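Local atomic coordinates of trichothecene 3-O-acetyltransferase (Gibberella zeae, PDB entry 2RKV), a protein that transfers the acetyl group of acetyl-CoA to the 3-hydroxyl of trichothecene mycotoxins, as a member of the BAHD acyltransferase superfamily. Residues L17-Q22 against K120-G125; I137-N142 against L150-Q155. One frame throughout, in Å; residues are numbered along the deposited sequence. Where two conformers were deposited one is given.

Contact 1 (L17-Q22 against K120-G125); sequences LSIYTQ and KTLPIG. With ZBA (12,13-Epoxytrichothec-9-ene-3,4,8,15-tetrol-4,15-diacetate-8-isovalerate), chain D.
Thr121 meets Tyr20 and Gln22 where a loop of this BAHD acyltransferase lies against the start of strand 20-28, beside the bound T-2 toxin. Thr121 has the largest share of surface buried here, followed by Gln22 and Ser18. One backbone hydrogen bond joins the segments: Tyr20 N gives its hydrogen to Thr121 O at 3.0 Å, nearly straight (168°), in the carbonyl plane and on a lone pair. The same oxygen also receives a CA-H...O contact from Ile19. Returning the approach, Thr121 puts its CA and its methyl CG2 close to Tyr20 O, a buried oxygen with no hydrogen-bond partner in the model; CG2 is 3.4 Å from it. With OG1 beside the backbone N (chi1 -66°), Thr121 presents it to the amide end of Gln22, and Gln22 OE1 lies 2.8 Å from Thr121 OG1. Arg402 binds both oxygens, NH1 to Gln22 OE1 and NH2 to Thr121 OG1, while Gln22 NE2 is held by Arg119 O and Glu113 OE1. The amide is thereby gripped at both ends and its rotation fixed. Ser18 works through its backbone: its O sits 3.3 Å from Pro123 CD, and its CB faces the CG of that ring, while OG turns back to Gly15 O. Pro123 is the centre of an inverse gamma turn, which turns the loop here, its Ile124 N to Leu122 O bond being weak. Between these polar and ring contacts lie Ile19 and Leu122, both part of the toxin pocket. Their side chains touch loosely and reach the same isovalerate ester of the ligand, Leu122 CD2 at its branched end (3.9 Å from ZBA C48) and Ile19 CD1 at its ester oxygen (3.5 Å from ZBA O17).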
ATOM      1  N   LEU A  17      10.972  -5.891  -4.466  1.00 20.76           N
ATOM      2  CA  LEU A  17      11.765  -6.926  -3.795  1.00 20.74           C
ATOM      3  C   LEU A  17      12.549  -6.458  -2.566  1.00 20.74           C
ATOM      4  O   LEU A  17      13.017  -7.290  -1.781  1.00 20.67           O
ATOM      5  CB  LEU A  17      12.691  -7.644  -4.791  1.00 20.73           C
ATOM      6  CG  LEU A  17      12.040  -8.655  -5.745  1.00 20.81           C
ATOM      7  CD1 LEU A  17      13.062  -9.193  -6.723  1.00 19.66           C
ATOM      8  CD2 LEU A  17      11.404  -9.797  -4.960  1.00 21.14           C
ATOM      9  N   SER A  18      12.673  -5.141  -2.378  1.00 20.89           N
ATOM     10  CA  SER A  18      13.435  -4.586  -1.246  1.00 20.71           C
ATOM     11  C   SER A  18      12.566  -3.925  -0.156  1.00 20.27           C
ATOM     12  O   SER A  18      13.088  -3.425   0.856  1.00 20.99           O
ATOM     13  CB  SER A  18      14.473  -3.578  -1.760  0.60 20.88           C
ATOM     14  OG  SER A  18      13.840  -2.512  -2.450  0.60 21.41           O
ATOM     15  N   ILE A  19      11.253  -3.946  -0.358  1.00 19.02           N
ATOM     16  CA  ILE A  19      10.308  -3.183   0.458  1.00 17.65           C
ATOM     17  C   ILE A  19       9.386  -4.102   1.261  1.00 16.43           C
ATOM     18  O   ILE A  19       8.998  -5.165   0.778  1.00 15.42           O
ATOM     19  CB  ILE A  19       9.438  -2.263  -0.442  1.00 17.66           C
ATOM     20  CG1 ILE A  19      10.282  -1.118  -1.021  1.00 18.64           C
ATOM     21  CG2 ILE A  19       8.236  -1.704   0.320  1.00 18.15           C
ATOM     22  CD1 ILE A  19       9.550  -0.311  -2.099  1.00 19.15           C
ATOM     23  N   TYR A  20       9.051  -3.670   2.475  1.00 14.43           N
ATOM     24  CA  TYR A  20       7.966  -4.261   3.253  1.00 13.69           C
ATOM     25  C   TYR A  20       6.810  -3.282   3.428  1.00 13.62           C
ATOM     26  O   TYR A  20       7.012  -2.131   3.844  1.00 13.57           O
ATOM     27  CB  TYR A  20       8.465  -4.723   4.623  1.00 13.03           C
ATOM     28  CG  TYR A  20       9.121  -6.078   4.571  1.00 12.58           C
ATOM     29  CD1 TYR A  20      10.459  -6.215   4.206  1.00 12.86           C
ATOM     30  CD2 TYR A  20       8.389  -7.230   4.865  1.00 11.35           C
ATOM     31  CE1 TYR A  20      11.062  -7.476   4.147  1.00 12.62           C
ATOM     32  CE2 TYR A  20       8.983  -8.495   4.816  1.00 11.70           C
ATOM     33  CZ  TYR A  20      10.308  -8.610   4.450  1.00 12.36           C
ATOM     34  OH  TYR A  20      10.883  -9.859   4.399  1.00 11.39           O
ATOM     35  N   THR A  21       5.600  -3.743   3.110  1.00 12.53           N
ATOM     36  CA  THR A  21       4.380  -2.976   3.372  1.00 12.71           C
ATOM     37  C   THR A  21       3.920  -3.215   4.804  1.00 12.39           C
ATOM     38  O   THR A  21       3.714  -4.367   5.197  1.00 12.37           O
ATOM     39  CB  THR A  21       3.231  -3.385   2.426  1.00 13.07           C
ATOM     40  OG1 THR A  21       3.650  -3.221   1.064  1.00 14.19           O
ATOM     41  CG2 THR A  21       1.975  -2.541   2.695  1.00 13.44           C
ATOM     42  N   GLN A  22       3.751  -2.136   5.571  1.00 12.02           N
ATOM     43  CA  GLN A  22       3.300  -2.231   6.965  1.00 11.52           C
ATOM     44  C   GLN A  22       1.889  -1.687   7.133  1.00 11.01           C
ATOM     45  O   GLN A  22       1.504  -0.717   6.487  1.00 10.95           O
ATOM     46  CB  GLN A  22       4.220  -1.438   7.903  1.00 11.81           C
ATOM     47  CG  GLN A  22       5.709  -1.712   7.741  1.00 12.48           C
ATOM     48  CD  GLN A  22       6.550  -0.580   8.292  1.00 13.26           C
ATOM     49  OE1 GLN A  22       6.135   0.585   8.265  1.00 11.81           O
ATOM     50  NE2 GLN A  22       7.743  -0.907   8.780  1.00 12.96           N
ATOM     51  N   LYS A 120      11.697  -2.597   9.206  1.00 12.84           N
ATOM     52  CA  LYS A 120      11.481  -1.320   8.519  1.00 13.19           C
ATOM     53  C   LYS A 120      10.885  -1.512   7.128  1.00 13.01           C
ATOM     54  O   LYS A 120      11.043  -2.568   6.508  1.00 13.29           O
ATOM     55  CB  LYS A 120      12.784  -0.524   8.440  1.00 13.11           C
ATOM     56  CG  LYS A 120      13.233   0.021   9.793  1.00 12.76           C
ATOM     57  CD  LYS A 120      14.622   0.663   9.726  1.00 13.99           C
ATOM     58  CE  LYS A 120      14.633   1.887   8.814  1.00 16.07           C
ATOM     59  NZ  LYS A 120      13.831   3.011   9.377  1.00 16.40           N
ATOM     60  N   THR A 121      10.189  -0.483   6.649  1.00 12.87           N
ATOM     61  CA  THR A 121       9.640  -0.460   5.300  1.00 13.15           C
ATOM     62  C   THR A 121      10.735  -0.537   4.232  1.00 13.98           C
ATOM     63  O   THR A 121      10.634  -1.310   3.270  1.00 13.74           O
ATOM     64  CB  THR A 121       8.819   0.824   5.087  1.00 12.71           C
ATOM     65  OG1 THR A 121       7.671   0.802   5.944  1.00 12.35           O
ATOM     66  CG2 THR A 121       8.373   0.938   3.637  1.00 12.02           C
ATOM     67  N   LEU A 122      11.773   0.275   4.411  1.00 14.92           N
ATOM     68  CA  LEU A 122      12.842   0.390   3.437  1.00 15.94           C
ATOM     69  C   LEU A 122      14.054  -0.441   3.856  1.00 17.11           C
ATOM     70  O   LEU A 122      14.210  -0.739   5.042  1.00 17.22           O
ATOM     71  CB  LEU A 122      13.222   1.867   3.247  1.00 15.94           C
ATOM     72  CG  LEU A 122      12.072   2.777   2.794  1.00 15.69           C
ATOM     73  CD1 LEU A 122      12.474   4.259   2.810  1.00 15.65           C
ATOM     74  CD2 LEU A 122      11.507   2.372   1.420  1.00 15.88           C
ATOM     75  N   PRO A 123      14.907  -0.828   2.879  1.00 18.48           N
ATOM     76  CA  PRO A 123      16.119  -1.601   3.165  1.00 19.63           C
ATOM     77  C   PRO A 123      17.202  -0.731   3.804  1.00 20.82           C
ATOM     78  O   PRO A 123      18.256  -0.494   3.202  1.00 21.41           O
ATOM     79  CB  PRO A 123      16.553  -2.091   1.780  1.00 19.54           C
ATOM     80  CG  PRO A 123      16.064  -1.038   0.848  1.00 19.21           C
ATOM     81  CD  PRO A 123      14.749  -0.575   1.431  1.00 18.62           C
ATOM     82  N   ILE A 124      16.918  -0.261   5.012  1.00 21.66           N
ATOM     83  CA  ILE A 124      17.792   0.639   5.753  1.00 23.07           C
ATOM     84  C   ILE A 124      18.063   0.015   7.113  1.00 23.68           C
ATOM     85  O   ILE A 124      17.140  -0.450   7.782  1.00 23.63           O
ATOM     86  CB  ILE A 124      17.134   2.043   5.948  1.00 23.11           C
ATOM     87  CG1 ILE A 124      16.956   2.750   4.600  1.00 23.58           C
ATOM     88  CG2 ILE A 124      17.951   2.911   6.932  1.00 23.82           C
ATOM     89  CD1 ILE A 124      16.035   3.960   4.637  1.00 23.24           C
ATOM     90  N   GLY A 125      19.334  -0.015   7.507  1.00 24.67           N
ATOM     91  CA  GLY A 125      19.705  -0.465   8.844  1.00 25.56           C
ATOM     92  C   GLY A 125      20.003  -1.949   8.935  1.00 26.15           C
ATOM     93  O   GLY A 125      20.084  -2.634   7.912  1.00 26.35           O
TER
HETATM   94  O18 ZBA D 454       8.694   4.912  -3.719  0.70 22.71           O
HETATM   95  C44 ZBA D 454       9.115   3.859  -3.461  0.70 21.78           C
HETATM   96  C45 ZBA D 454      10.520   3.407  -3.636  0.70 22.72           C
HETATM   97  C46 ZBA D 454      11.230   3.349  -2.364  0.70 23.48           C
HETATM   98  C48 ZBA D 454      11.244   4.643  -1.732  0.70 23.20           C
HETATM   99  C47 ZBA D 454      12.688   3.010  -2.403  0.70 23.39           C
HETATM  100  O17 ZBA D 454       8.337   2.916  -2.920  0.70 19.79           O
HETATM  101  C31 ZBA D 454       7.008   3.215  -2.463  0.70 16.90           C
HETATM  102  C30 ZBA D 454       6.006   3.133  -3.566  0.70 15.48           C
HETATM  103  C32 ZBA D 454       6.764   2.294  -1.327  0.70 16.60           C
HETATM  104  C39 ZBA D 454       7.699   2.494  -0.156  0.70 15.96           C
HETATM  105  C33 ZBA D 454       5.847   1.379  -1.374  0.70 15.56           C
HETATM  106  C34 ZBA D 454       4.932   1.163  -2.519  0.70 15.15           C
HETATM  107  O10 ZBA D 454       3.718   1.844  -2.146  0.70 15.75           O
HETATM  108  C29 ZBA D 454       5.436   1.745  -3.854  0.70 15.21           C
HETATM  109  C38 ZBA D 454       6.542   0.838  -4.381  0.70 16.40           C
HETATM  110  O12 ZBA D 454       7.438   1.574  -5.199  0.70 17.64           O
HETATM  111  C40 ZBA D 454       7.973   1.046  -6.288  0.70 19.26           C
HETATM  112  C41 ZBA D 454       8.902   2.039  -6.947  0.70 18.87           C
HETATM  113  O13 ZBA D 454       7.773   0.013  -6.718  0.70 20.96           O
HETATM  114  C28 ZBA D 454       4.233   1.791  -4.887  0.70 15.36           C
HETATM  115  C37 ZBA D 454       4.647   2.205  -6.313  0.70 14.73           C
HETATM  116  C35 ZBA D 454       3.170   2.699  -4.281  0.70 15.30           C
HETATM  117  C25 ZBA D 454       2.712   1.906  -3.113  0.70 15.55           C
HETATM  118  C36 ZBA D 454       2.867   4.070  -4.580  0.70 15.48           C
HETATM  119  O11 ZBA D 454       2.121   3.047  -5.196  0.70 16.00           O
HETATM  120  C27 ZBA D 454       3.451   0.436  -4.851  0.70 15.43           C
HETATM  121  C26 ZBA D 454       2.427   0.578  -3.741  0.70 15.26           C
HETATM  122  O16 ZBA D 454       2.466  -0.475  -2.818  0.70 15.70           O
HETATM  123  O14 ZBA D 454       2.741   0.366  -6.092  0.70 15.91           O
HETATM  124  C42 ZBA D 454       2.362  -0.739  -6.721  0.70 18.02           C
HETATM  125  O15 ZBA D 454       1.772  -0.717  -7.753  0.70 19.29           O
HETATM  126  C43 ZBA D 454       2.706  -1.918  -5.970  0.70 17.42           C

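Contact 2 (I137-N142 against L150-Q155); sequences ILLQLN and LTVNGQ
Leu150 and Leu141 form a non-hydrogen-bonded pair in an antiparallel beta hairpin, strands 137-144 and 147-155, whose short segments run at 167° to each other. Leu150 has CG anti to its own N (chi1 166°), which brings CD1 toward the neighbouring strand, to 3.8 Å from Leu141 CD2; the two side chains cross at an angle. Thr151 follows on the other face in a hydrogen-bonded pair with Gln140: Thr151 N binds Gln140 O, and Gln140 N binds Thr151 O, each at 2.9 Å. Its OG1 is bonded to Ile116 O and Ser24 OG. On the partner strand, Gln140 NE2 reaches along to Asn142 OD1, a straight 2.9 Å bond that lies in the amide planes of both residues, fixing the two amides against each other. Val152, back on the face of the leucines, lies alongside Leu139 and points the same way, with Val152 CG2 3.8 Å from Leu139 CD2. Asn153 makes the second hydrogen-bonded pair, with Leu138. Here the bonds differ: Asn153 N meets Leu138 O at 2.8 Å almost in line with the carbonyl, whereas Leu138 N approaches Asn153 O from 21° off its plane. Beyond the backbone, the CB atoms of the pair meet, and Asn153 ND2 turns to Arg119 O. Gly154, without a side chain, faces Ile137 in a non-hydrogen-bonded pair. Leu139, Leu141 and Leu150 pack on Phe42 of helix 35-52, joined by Leu46 against Leu139. At the outer edges of the hairpin, strand 83-88 bonds to the backbone of Leu139 and Leu141, and strand 20-28 lies beside 147-155, with Tyr20 and Gln22 touching Asn153.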
ATOM      1  N   ILE A 137       5.961 -12.860   5.586  1.00  9.31           N
ATOM      2  CA  ILE A 137       5.214 -11.979   6.493  0.50  9.74           C
ATOM      3  C   ILE A 137       5.856 -11.940   7.867  1.00 10.12           C
ATOM      4  O   ILE A 137       6.484 -12.902   8.301  1.00 10.63           O
ATOM      5  CB  ILE A 137       3.707 -12.345   6.642  0.50  9.87           C
ATOM      6  CG1 ILE A 137       3.502 -13.829   6.962  0.50 10.07           C
ATOM      7  CG2 ILE A 137       2.910 -11.911   5.421  0.50  9.41           C
ATOM      8  CD1 ILE A 137       2.144 -14.126   7.595  0.50  9.61           C
ATOM      9  N   LEU A 138       5.731 -10.794   8.535  1.00 10.16           N
ATOM     10  CA  LEU A 138       6.228 -10.622   9.893  1.00 10.98           C
ATOM     11  C   LEU A 138       5.166  -9.900  10.700  1.00 10.87           C
ATOM     12  O   LEU A 138       4.483  -9.023  10.171  1.00 10.87           O
ATOM     13  CB  LEU A 138       7.525  -9.806   9.913  1.00 11.51           C
ATOM     14  CG  LEU A 138       8.787 -10.426   9.304  1.00 13.18           C
ATOM     15  CD1 LEU A 138       9.865  -9.371   9.136  1.00 14.80           C
ATOM     16  CD2 LEU A 138       9.312 -11.569  10.166  1.00 15.14           C
ATOM     17  N   LEU A 139       5.028 -10.267  11.973  1.00 10.65           N
ATOM     18  CA  LEU A 139       3.985  -9.690  12.835  1.00 11.15           C
ATOM     19  C   LEU A 139       4.581  -9.122  14.124  1.00 10.58           C
ATOM     20  O   LEU A 139       5.607  -9.595  14.601  1.00 10.28           O
ATOM     21  CB  LEU A 139       2.949 -10.765  13.163  1.00 11.44           C
ATOM     22  CG  LEU A 139       2.388 -11.306  11.837  1.00 13.80           C
ATOM     23  CD1 LEU A 139       2.825 -12.751  11.573  1.00 13.08           C
ATOM     24  CD2 LEU A 139       0.897 -11.078  11.683  1.00 16.43           C
ATOM     25  N   GLN A 140       3.933  -8.100  14.677  1.00 10.03           N
ATOM     26  CA  GLN A 140       4.316  -7.567  15.978  1.00  9.91           C
ATOM     27  C   GLN A 140       3.064  -7.243  16.779  1.00 10.17           C
ATOM     28  O   GLN A 140       2.147  -6.575  16.281  1.00  9.94           O
ATOM     29  CB  GLN A 140       5.222  -6.337  15.833  1.00  9.93           C
ATOM     30  CG  GLN A 140       5.800  -5.829  17.170  1.00  9.70           C
ATOM     31  CD  GLN A 140       7.135  -5.137  16.999  1.00 11.18           C
ATOM     32  OE1 GLN A 140       8.024  -5.650  16.322  1.00 12.71           O
ATOM     33  NE2 GLN A 140       7.284  -3.965  17.622  1.00 11.45           N
ATOM     34  N   LEU A 141       3.020  -7.765  18.004  1.00  9.84           N
ATOM     35  CA  LEU A 141       1.971  -7.429  18.961  1.00  9.84           C
ATOM     36  C   LEU A 141       2.585  -6.471  19.964  1.00 10.17           C
ATOM     37  O   LEU A 141       3.519  -6.841  20.659  1.00  9.97           O
ATOM     38  CB  LEU A 141       1.482  -8.677  19.707  1.00 10.02           C
ATOM     39  CG  LEU A 141       0.675  -9.690  18.891  1.00 10.52           C
ATOM     40  CD1 LEU A 141       0.439 -10.983  19.690  1.00 10.26           C
ATOM     41  CD2 LEU A 141      -0.648  -9.093  18.430  1.00 11.16           C
ATOM     42  N   ASN A 142       2.053  -5.253  20.027  1.00  9.49           N
ATOM     43  CA  ASN A 142       2.562  -4.226  20.935  1.00  9.73           C
ATOM     44  C   ASN A 142       1.538  -3.955  22.023  1.00  9.72           C
ATOM     45  O   ASN A 142       0.428  -3.505  21.725  1.00  9.18           O
ATOM     46  CB  ASN A 142       2.832  -2.924  20.172  1.00  9.81           C
ATOM     47  CG  ASN A 142       3.771  -3.113  19.003  1.00  9.72           C
ATOM     48  OD1 ASN A 142       4.994  -3.129  19.168  1.00  9.00           O
ATOM     49  ND2 ASN A 142       3.203  -3.248  17.796  1.00 10.21           N
ATOM     50  N   LEU A 150      -1.485  -4.181  16.664  1.00 10.22           N
ATOM     51  CA  LEU A 150      -1.044  -5.304  15.854  1.00 10.85           C
ATOM     52  C   LEU A 150      -0.478  -4.751  14.559  1.00 10.13           C
ATOM     53  O   LEU A 150      -1.174  -4.039  13.842  1.00 11.05           O
ATOM     54  CB  LEU A 150      -2.217  -6.242  15.542  1.00 10.40           C
ATOM     55  CG  LEU A 150      -1.976  -7.284  14.436  1.00 12.63           C
ATOM     56  CD1 LEU A 150      -0.809  -8.218  14.774  1.00 13.38           C
ATOM     57  CD2 LEU A 150      -3.236  -8.081  14.145  1.00 12.49           C
ATOM     58  N   THR A 151       0.774  -5.081  14.256  1.00  9.35           N
ATOM     59  CA  THR A 151       1.383  -4.615  13.012  1.00  9.12           C
ATOM     60  C   THR A 151       1.738  -5.804  12.130  1.00  9.56           C
ATOM     61  O   THR A 151       2.303  -6.790  12.601  1.00  9.05           O
ATOM     62  CB  THR A 151       2.629  -3.752  13.277  1.00  9.59           C
ATOM     63  OG1 THR A 151       2.264  -2.630  14.093  1.00  9.16           O
ATOM     64  CG2 THR A 151       3.260  -3.257  11.946  1.00  9.91           C
ATOM     65  N   VAL A 152       1.385  -5.703  10.849  1.00  9.21           N
ATOM     66  CA  VAL A 152       1.711  -6.759   9.897  1.00  9.76           C
ATOM     67  C   VAL A 152       2.583  -6.187   8.790  1.00 10.31           C
ATOM     68  O   VAL A 152       2.212  -5.182   8.174  1.00 10.04           O
ATOM     69  CB  VAL A 152       0.441  -7.367   9.263  1.00 10.35           C
ATOM     70  CG1 VAL A 152       0.808  -8.529   8.361  1.00 10.51           C
ATOM     71  CG2 VAL A 152      -0.569  -7.804  10.341  1.00 10.64           C
ATOM     72  N   ASN A 153       3.731  -6.830   8.559  1.00 10.16           N
ATOM     73  CA  ASN A 153       4.639  -6.537   7.446  1.00 10.61           C
ATOM     74  C   ASN A 153       4.492  -7.611   6.388  1.00 10.71           C
ATOM     75  O   ASN A 153       4.495  -8.797   6.714  1.00 10.98           O
ATOM     76  CB  ASN A 153       6.098  -6.584   7.909  1.00 10.56           C
ATOM     77  CG  ASN A 153       6.534  -5.321   8.618  1.00 11.17           C
ATOM     78  OD1 ASN A 153       5.766  -4.709   9.353  1.00 11.13           O
ATOM     79  ND2 ASN A 153       7.776  -4.920   8.383  1.00 13.43           N
ATOM     80  N   GLY A 154       4.377  -7.201   5.127  1.00 10.56           N
ATOM     81  CA  GLY A 154       4.381  -8.151   4.009  1.00 10.45           C
ATOM     82  C   GLY A 154       5.487  -7.813   3.024  1.00 10.81           C
ATOM     83  O   GLY A 154       5.635  -6.655   2.629  1.00 10.33           O
ATOM     84  N   GLN A 155       6.250  -8.825   2.611  1.00 10.41           N
ATOM     85  CA  GLN A 155       7.310  -8.637   1.618  1.00 11.02           C
ATOM     86  C   GLN A 155       6.654  -8.239   0.301  1.00 11.21           C
ATOM     87  O   GLN A 155       5.849  -9.001  -0.237  1.00 10.80           O
ATOM     88  CB  GLN A 155       8.114  -9.927   1.440  1.00 11.23           C
ATOM     89  CG  GLN A 155       9.578  -9.687   1.076  1.00 12.02           C
ATOM     90  CD  GLN A 155       9.713  -8.872  -0.184  1.00 13.37           C
ATOM     91  OE1 GLN A 155      10.211  -7.737  -0.160  1.00 16.66           O
ATOM     92  NE2 GLN A 155       9.231  -9.415  -1.282  1.00 10.50           N
TER

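Overall arrangement
Both contacts reach the same five-stranded mixed sheet, in which strand 20-28 of contact 1 is the neighbour of strand 147-155 of contact 2; Thr21 O to Gly154 N, 2.9 Å, is a probable hydrogen bond joining them. Contact 2 lies wholly in the interior: regular strand pairing with four backbone bonds, aliphatic side chains on one face, and on the other polar residues with Leu138 among them. Contact 1 is mostly buried but runs out to an exposed proline, and its loop is held to a strand by one backbone bond. Polar groups anchored by Arg402 and Glu113 do much of the remaining work there, and it alone lines the toxin pocket.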